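Local structure of UDP-N-acetylglucosamine 4,6-dehydratase (Vibrio fischeri, 3PVZ) at residues A[223-235]-A[261-274]. The protein probably acts as an NAD-dependent lyase that dehydrates UDP-N-acetylglucosamine. Numbering follows the deposited sequence.
Sequences PIVAPNDIKRYFV and LSEALHLISFADIA
Tyr233 is held between two leucines. Leu267 CD2 sits over the centre of its ring, 3.5 Å from the centroid, while Leu261 CD2 makes a second CH-pi contact on the opposite face, displaced toward the rim, and Leu261 CD1 reaches the hydroxyl. CG of Tyr233 stands anti to its own carbonyl carbon (chi1 -62°), which carries the ring out to lie between the two leucine methyls.

Next to it, Arg232 and Ile268 form an antiparallel hydrogen-bonded pair: Arg232 N gives to Ile268 O, and Ile268 N to Arg232 O, each at 2.9 Å. Past Arg232 the direct backbone pairing gives way to a water, which accepts from Phe234 N and donates to His266 O.

Phe234 turns an edge to the face of Phe270 in an offset edge-to-face pair, the planes at 88° and CZ 3.9 Å from Phe270 CE1; Ile268 O also lies in the plane of the Phe234 ring, at its edge. Elsewhere round the Phe270 ring come Ile230 CG2, 3.7 Å from CE2, and Arg232 CG near CZ.

At the helix start, Ser269 is the N-cap, its OG accepting from Asp272 N. Ala271 N donates to Pro227 O at 3.0 Å, tying the first turn to the 224-227 strand end. Strand 231-235 is the middle strand of a small mixed sheet, between 202-203 and 268-269, and the latter runs straight into the N-capped helix 270-280; Phe234 brings this sheet to about 7 Å (side chain to cofactor) from the bound NAD of the Rossmann-type fold.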
ATOM      1  N   PRO A 223      14.675  13.716  13.397  1.00 55.59           N
ATOM      2  CA  PRO A 223      14.842  13.072  14.696  1.00 55.09           C
ATOM      3  C   PRO A 223      14.231  11.663  14.779  1.00 53.62           C
ATOM      4  O   PRO A 223      13.181  11.402  14.174  1.00 53.00           O
ATOM      5  CB  PRO A 223      14.103  14.002  15.653  1.00 56.27           C
ATOM      6  CG  PRO A 223      13.904  15.275  14.946  1.00 57.00           C
ATOM      7  CD  PRO A 223      14.007  15.028  13.485  1.00 56.16           C
ATOM      8  N   ILE A 224      14.881  10.777  15.537  1.00 52.12           N
ATOM      9  CA  ILE A 224      14.298   9.495  15.874  1.00 50.62           C
ATOM     10  C   ILE A 224      13.446   9.656  17.119  1.00 51.24           C
ATOM     11  O   ILE A 224      13.876  10.302  18.112  1.00 52.20           O
ATOM     12  CB  ILE A 224      15.379   8.440  16.170  1.00 50.95           C
ATOM     13  CG1 ILE A 224      16.320   8.263  14.958  1.00 49.52           C
ATOM     14  CG2 ILE A 224      14.737   7.112  16.628  1.00 48.84           C
ATOM     15  CD1 ILE A 224      16.121   7.057  14.202  1.00 47.63           C
ATOM     16  N   VAL A 225      12.266   9.044  17.081  1.00 49.23           N
ATOM     17  CA  VAL A 225      11.280   9.115  18.140  1.00 49.89           C
ATOM     18  C   VAL A 225      10.908   7.682  18.512  1.00 48.42           C
ATOM     19  O   VAL A 225      10.646   6.872  17.649  1.00 47.83           O
ATOM     20  CB  VAL A 225      10.037   9.911  17.648  1.00 50.57           C
ATOM     21  CG1 VAL A 225       8.829   9.705  18.562  1.00 52.52           C
ATOM     22  CG2 VAL A 225      10.357  11.398  17.537  1.00 51.78           C
ATOM     23  N   ALA A 226      10.926   7.339  19.788  1.00 48.72           N
ATOM     24  CA  ALA A 226      10.695   5.951  20.194  1.00 47.63           C
ATOM     25  C   ALA A 226      10.328   5.853  21.655  1.00 49.14           C
ATOM     26  O   ALA A 226      10.998   6.452  22.493  1.00 48.74           O
ATOM     27  CB  ALA A 226      11.913   5.136  19.951  1.00 47.28           C
ATOM     28  N   PRO A 227       9.279   5.063  21.974  1.00 49.14           N
ATOM     29  CA  PRO A 227       8.945   4.829  23.359  1.00 49.68           C
ATOM     30  C   PRO A 227      10.092   4.161  24.124  1.00 49.89           C
ATOM     31  O   PRO A 227      10.740   3.262  23.590  1.00 48.81           O
ATOM     32  CB  PRO A 227       7.735   3.888  23.297  1.00 49.60           C
ATOM     33  CG  PRO A 227       7.207   3.965  21.901  1.00 49.21           C
ATOM     34  CD  PRO A 227       8.349   4.393  21.038  1.00 48.66           C
ATOM     35  N   ASN A 228      10.345   4.602  25.362  1.00 50.26           N
ATOM     36  CA  ASN A 228      11.333   3.924  26.158  1.00 50.79           C
ATOM     37  C   ASN A 228      10.675   3.014  27.145  1.00 50.75           C
ATOM     38  O   ASN A 228      11.383   2.326  27.854  1.00 51.34           O
ATOM     39  CB  ASN A 228      12.361   4.872  26.815  1.00 51.92           C
ATOM     40  CG  ASN A 228      11.734   5.916  27.728  1.00 54.19           C
ATOM     41  OD1 ASN A 228      10.560   5.834  28.099  1.00 53.43           O
ATOM     42  ND2 ASN A 228      12.540   6.907  28.117  1.00 56.34           N
ATOM     43  N   ASP A 229       9.338   2.960  27.147  1.00 50.69           N
ATOM     44  CA  ASP A 229       8.590   2.165  28.152  1.00 52.19           C
ATOM     45  C   ASP A 229       7.707   1.032  27.576  1.00 51.16           C
ATOM     46  O   ASP A 229       6.863   0.468  28.267  1.00 50.93           O
ATOM     47  CB  ASP A 229       7.753   3.091  29.046  1.00 53.05           C
ATOM     48  CG  ASP A 229       6.645   3.811  28.278  1.00 55.06           C
ATOM     49  OD1 ASP A 229       6.624   3.751  27.010  1.00 54.89           O
ATOM     50  OD2 ASP A 229       5.803   4.455  28.952  1.00 54.61           O
ATOM     51  N   ILE A 230       7.922   0.702  26.316  1.00 50.73           N
ATOM     52  CA  ILE A 230       7.245  -0.417  25.651  1.00 50.22           C
ATOM     53  C   ILE A 230       8.339  -1.397  25.187  1.00 49.66           C
ATOM     54  O   ILE A 230       9.250  -1.025  24.436  1.00 49.12           O
ATOM     55  CB  ILE A 230       6.419   0.067  24.418  1.00 50.18           C
ATOM     56  CG1 ILE A 230       5.501   1.240  24.792  1.00 51.93           C
ATOM     57  CG2 ILE A 230       5.581  -1.062  23.797  1.00 49.39           C
ATOM     58  CD1 ILE A 230       4.614   0.951  25.945  1.00 53.66           C
ATOM     59  N   LYS A 231       8.263  -2.630  25.668  1.00 49.48           N
ATOM     60  CA  LYS A 231       9.193  -3.674  25.258  1.00 49.59           C
ATOM     61  C   LYS A 231       8.472  -4.695  24.393  1.00 48.54           C
ATOM     62  O   LYS A 231       7.303  -4.987  24.622  1.00 49.79           O
ATOM     63  CB  LYS A 231       9.750  -4.395  26.472  1.00 50.28           C
ATOM     64  CG  LYS A 231      10.696  -3.592  27.358  1.00 51.40           C
ATOM     65  CD  LYS A 231      10.541  -4.012  28.824  1.00 53.40           C
ATOM     66  CE  LYS A 231      11.829  -4.496  29.430  1.00 53.98           C
ATOM     67  NZ  LYS A 231      11.552  -5.443  30.522  1.00 52.92           N
ATOM     68  N   ARG A 232       9.160  -5.234  23.402  1.00 47.10           N
ATOM     69  CA  ARG A 232       8.588  -6.324  22.606  1.00 45.89           C
ATOM     70  C   ARG A 232       9.624  -7.390  22.348  1.00 44.46           C
ATOM     71  O   ARG A 232      10.824  -7.145  22.488  1.00 44.56           O
ATOM     72  CB  ARG A 232       8.090  -5.836  21.234  1.00 44.98           C
ATOM     73  CG  ARG A 232       7.008  -4.781  21.270  1.00 46.91           C
ATOM     74  CD  ARG A 232       5.673  -5.358  21.649  1.00 48.41           C
ATOM     75  NE  ARG A 232       4.635  -4.331  21.609  1.00 51.36           N
ATOM     76  CZ  ARG A 232       3.917  -3.903  22.655  1.00 54.65           C
ATOM     77  NH1 ARG A 232       4.088  -4.380  23.898  1.00 53.31           N
ATOM     78  NH2 ARG A 232       2.998  -2.963  22.451  1.00 57.71           N
ATOM     79  N   TYR A 233       9.122  -8.556  21.944  1.00 43.08           N
ATOM     80  CA  TYR A 233       9.891  -9.558  21.233  1.00 41.84           C
ATOM     81  C   TYR A 233       9.931  -9.296  19.747  1.00 40.54           C
ATOM     82  O   TYR A 233       8.894  -9.035  19.113  1.00 40.34           O
ATOM     83  CB  TYR A 233       9.275 -10.932  21.423  1.00 41.89           C
ATOM     84  CG  TYR A 233       9.251 -11.419  22.842  1.00 42.61           C
ATOM     85  CD1 TYR A 233      10.433 -11.647  23.535  1.00 44.69           C
ATOM     86  CD2 TYR A 233       8.049 -11.709  23.466  1.00 44.25           C
ATOM     87  CE1 TYR A 233      10.420 -12.137  24.866  1.00 47.24           C
ATOM     88  CE2 TYR A 233       8.008 -12.177  24.781  1.00 47.75           C
ATOM     89  CZ  TYR A 233       9.193 -12.386  25.469  1.00 48.08           C
ATOM     90  OH  TYR A 233       9.126 -12.830  26.735  1.00 52.31           O
ATOM     91  N   PHE A 234      11.122  -9.424  19.179  1.00 39.09           N
ATOM     92  CA  PHE A 234      11.347  -9.166  17.795  1.00 38.52           C
ATOM     93  C   PHE A 234      11.903 -10.374  17.046  1.00 37.75           C
ATOM     94  O   PHE A 234      12.757 -11.098  17.542  1.00 38.53           O
ATOM     95  CB  PHE A 234      12.331  -8.022  17.656  1.00 38.84           C
ATOM     96  CG  PHE A 234      11.781  -6.717  18.095  1.00 40.72           C
ATOM     97  CD1 PHE A 234      11.182  -5.861  17.184  1.00 39.20           C
ATOM     98  CD2 PHE A 234      11.867  -6.329  19.437  1.00 41.29           C
ATOM     99  CE1 PHE A 234      10.666  -4.654  17.595  1.00 38.90           C
ATOM    100  CE2 PHE A 234      11.355  -5.138  19.841  1.00 41.46           C
ATOM    101  CZ  PHE A 234      10.763  -4.284  18.938  1.00 39.16           C
ATOM    102  N   VAL A 235      11.439 -10.554  15.826  1.00 36.27           N
ATOM    103  CA  VAL A 235      11.989 -11.537  14.908  1.00 35.11           C
ATOM    104  C   VAL A 235      12.404 -10.839  13.644  1.00 34.83           C
ATOM    105  O   VAL A 235      12.019  -9.703  13.412  1.00 34.85           O
ATOM    106  CB  VAL A 235      10.985 -12.620  14.541  1.00 35.02           C
ATOM    107  CG1 VAL A 235      10.656 -13.460  15.746  1.00 34.56           C
ATOM    108  CG2 VAL A 235       9.696 -12.006  13.956  1.00 34.07           C
ATOM    109  N   LEU A 261       9.270 -19.094  23.118  1.00 52.32           N
ATOM    110  CA  LEU A 261      10.141 -18.124  23.769  1.00 54.53           C
ATOM    111  C   LEU A 261      11.359 -18.932  24.156  1.00 56.01           C
ATOM    112  O   LEU A 261      11.285 -19.743  25.044  1.00 57.27           O
ATOM    113  CB  LEU A 261       9.469 -17.493  24.988  1.00 55.45           C
ATOM    114  CG  LEU A 261       8.076 -16.855  24.811  1.00 56.51           C
ATOM    115  CD1 LEU A 261       7.673 -16.189  26.131  1.00 59.36           C
ATOM    116  CD2 LEU A 261       7.973 -15.849  23.648  1.00 56.91           C
ATOM    117  N   SER A 262      12.445 -18.769  23.415  1.00 57.26           N
ATOM    118  CA  SER A 262      13.695 -19.423  23.721  1.00 58.67           C
ATOM    119  C   SER A 262      14.443 -18.478  24.604  1.00 60.07           C
ATOM    120  O   SER A 262      14.063 -17.317  24.763  1.00 60.66           O
ATOM    121  CB  SER A 262      14.528 -19.645  22.465  1.00 58.63           C
ATOM    122  OG  SER A 262      15.330 -18.490  22.214  1.00 60.26           O
ATOM    123  N   GLU A 263      15.554 -18.973  25.122  1.00 61.03           N
ATOM    124  CA  GLU A 263      16.396 -18.223  26.055  0.50 61.87           C
ATOM    125  C   GLU A 263      17.046 -17.057  25.345  1.00 61.71           C
ATOM    126  O   GLU A 263      17.436 -16.067  25.985  1.00 62.81           O
ATOM    127  CB  GLU A 263      17.486 -19.131  26.651  0.50 62.72           C
ATOM    128  CG  GLU A 263      18.492 -18.456  27.637  0.50 64.04           C
ATOM    129  CD  GLU A 263      17.917 -18.198  29.022  0.50 64.46           C
ATOM    130  OE1 GLU A 263      18.409 -18.832  29.982  0.50 65.42           O
ATOM    131  OE2 GLU A 263      16.989 -17.363  29.154  0.50 63.03           O
ATOM    132  N   ALA A 264      17.177 -17.177  24.023  1.00 60.30           N
ATOM    133  CA  ALA A 264      17.751 -16.117  23.200  1.00 59.95           C
ATOM    134  C   ALA A 264      16.817 -14.895  23.074  1.00 59.49           C
ATOM    135  O   ALA A 264      17.310 -13.750  23.050  1.00 60.79           O
ATOM    136  CB  ALA A 264      18.094 -16.652  21.801  1.00 59.04           C
ATOM    137  N   LEU A 265      15.499 -15.135  22.975  1.00 57.75           N
ATOM    138  CA  LEU A 265      14.520 -14.076  22.720  1.00 56.40           C
ATOM    139  C   LEU A 265      14.300 -13.225  23.965  1.00 57.04           C
ATOM    140  O   LEU A 265      13.789 -13.720  24.989  1.00 57.32           O
ATOM    141  CB  LEU A 265      13.173 -14.656  22.272  1.00 55.58           C
ATOM    142  CG  LEU A 265      12.925 -14.956  20.799  1.00 54.14           C
ATOM    143  CD1 LEU A 265      11.499 -15.435  20.588  1.00 50.36           C
ATOM    144  CD2 LEU A 265      13.214 -13.717  19.944  1.00 52.77           C
ATOM    145  N   HIS A 266      14.686 -11.950  23.888  1.00 56.30           N
ATOM    146  CA  HIS A 266      14.527 -11.056  25.020  1.00 56.73           C
ATOM    147  C   HIS A 266      13.595  -9.944  24.652  1.00 54.06           C
ATOM    148  O   HIS A 266      13.586  -9.507  23.508  1.00 52.63           O
ATOM    149  CB  HIS A 266      15.878 -10.448  25.455  1.00 58.68           C
ATOM    150  CG  HIS A 266      16.857 -11.460  25.957  1.00 62.54           C
ATOM    151  ND1 HIS A 266      16.638 -12.203  27.097  1.00 67.05           N
ATOM    152  CD2 HIS A 266      18.050 -11.869  25.462  1.00 66.16           C
ATOM    153  CE1 HIS A 266      17.654 -13.027  27.282  1.00 69.08           C
ATOM    154  NE2 HIS A 266      18.527 -12.840  26.308  1.00 69.16           N
ATOM    155  N   LEU A 267      12.835  -9.473  25.638  1.00 52.23           N
ATOM    156  CA  LEU A 267      12.073  -8.259  25.478  1.00 51.15           C
ATOM    157  C   LEU A 267      13.059  -7.109  25.361  1.00 50.32           C
ATOM    158  O   LEU A 267      14.017  -7.073  26.105  1.00 51.74           O
ATOM    159  CB  LEU A 267      11.154  -8.028  26.665  1.00 52.04           C
ATOM    160  CG  LEU A 267      10.006  -9.031  26.884  1.00 51.69           C
ATOM    161  CD1 LEU A 267       9.473  -8.864  28.302  1.00 48.93           C
ATOM    162  CD2 LEU A 267       8.890  -8.854  25.860  1.00 48.52           C
ATOM    163  N   ILE A 268      12.841  -6.205  24.407  1.00 47.99           N
ATOM    164  CA  ILE A 268      13.719  -5.075  24.172  1.00 46.76           C
ATOM    165  C   ILE A 268      12.828  -3.886  23.895  1.00 45.74           C
ATOM    166  O   ILE A 268      11.810  -4.011  23.241  1.00 44.17           O
ATOM    167  CB  ILE A 268      14.614  -5.259  22.920  1.00 46.87           C
ATOM    168  CG1 ILE A 268      15.525  -6.474  23.034  1.00 47.36           C
ATOM    169  CG2 ILE A 268      15.488  -3.993  22.679  1.00 47.37           C
ATOM    170  CD1 ILE A 268      15.990  -7.015  21.615  1.00 46.96           C
ATOM    171  N   SER A 269      13.221  -2.717  24.362  1.00 46.02           N
ATOM    172  CA  SER A 269      12.411  -1.525  24.149  1.00 45.91           C
ATOM    173  C   SER A 269      12.721  -0.932  22.786  1.00 44.61           C
ATOM    174  O   SER A 269      13.758  -1.216  22.216  1.00 44.19           O
ATOM    175  CB  SER A 269      12.662  -0.497  25.266  1.00 46.92           C
ATOM    176  OG  SER A 269      13.824   0.275  24.995  1.00 47.22           O
ATOM    177  N   PHE A 270      11.799  -0.128  22.278  1.00 43.46           N
ATOM    178  CA  PHE A 270      11.971   0.544  21.030  1.00 43.31           C
ATOM    179  C   PHE A 270      13.133   1.530  21.097  1.00 44.00           C
ATOM    180  O   PHE A 270      13.891   1.644  20.136  1.00 43.27           O
ATOM    181  CB  PHE A 270      10.687   1.283  20.623  1.00 43.47           C
ATOM    182  CG  PHE A 270       9.570   0.375  20.202  1.00 43.24           C
ATOM    183  CD1 PHE A 270       9.600  -0.232  18.970  1.00 44.30           C
ATOM    184  CD2 PHE A 270       8.518   0.102  21.044  1.00 45.13           C
ATOM    185  CE1 PHE A 270       8.603  -1.077  18.570  1.00 44.83           C
ATOM    186  CE2 PHE A 270       7.502  -0.753  20.655  1.00 46.19           C
ATOM    187  CZ  PHE A 270       7.547  -1.354  19.406  1.00 46.67           C
ATOM    188  N   ALA A 271      13.230   2.269  22.200  1.00 44.06           N
ATOM    189  CA  ALA A 271      14.346   3.184  22.408  1.00 45.45           C
ATOM    190  C   ALA A 271      15.683   2.438  22.368  1.00 45.45           C
ATOM    191  O   ALA A 271      16.668   2.901  21.752  1.00 45.54           O
ATOM    192  CB  ALA A 271      14.202   3.915  23.741  1.00 45.43           C
ATOM    193  N   ASP A 272      15.716   1.277  23.010  1.00 45.54           N
ATOM    194  CA  ASP A 272      16.931   0.500  23.051  1.00 46.01           C
ATOM    195  C   ASP A 272      17.335   0.021  21.650  1.00 45.39           C
ATOM    196  O   ASP A 272      18.514   0.072  21.311  1.00 45.83           O
ATOM    197  CB  ASP A 272      16.825  -0.625  24.066  1.00 46.07           C
ATOM    198  CG  ASP A 272      17.153  -0.149  25.503  1.00 50.15           C
ATOM    199  OD1 ASP A 272      17.603   1.004  25.673  1.00 50.91           O
ATOM    200  OD2 ASP A 272      16.971  -0.920  26.472  1.00 55.13           O
ATOM    201  N   ILE A 273      16.372  -0.374  20.824  1.00 44.67           N
ATOM    202  CA  ILE A 273      16.691  -0.740  19.433  1.00 44.18           C
ATOM    203  C   ILE A 273      17.214   0.471  18.693  1.00 44.12           C
ATOM    204  O   ILE A 273      18.178   0.345  17.970  1.00 44.14           O
ATOM    205  CB  ILE A 273      15.497  -1.272  18.630  1.00 43.37           C
ATOM    206  CG1 ILE A 273      14.900  -2.543  19.245  1.00 44.52           C
ATOM    207  CG2 ILE A 273      15.906  -1.573  17.173  1.00 43.06           C
ATOM    208  CD1 ILE A 273      15.843  -3.693  19.381  1.00 45.26           C
ATOM    209  N   ALA A 274      16.601   1.640  18.874  1.00 44.58           N
ATOM    210  CA  ALA A 274      17.094   2.856  18.198  1.00 45.84           C
ATOM    211  C   ALA A 274      18.566   3.152  18.525  1.00 47.37           C
ATOM    212  O   ALA A 274      19.378   3.359  17.637  1.00 48.23           O
ATOM    213  CB  ALA A 274      16.205   4.094  18.514  1.00 45.22           C
TER
HETATM  214  O   HOH W   1      13.731   1.777  27.327  1.00 19.07           O
HETATM  215  O   HOH W   2      13.197 -10.188  20.803  1.00 24.46           O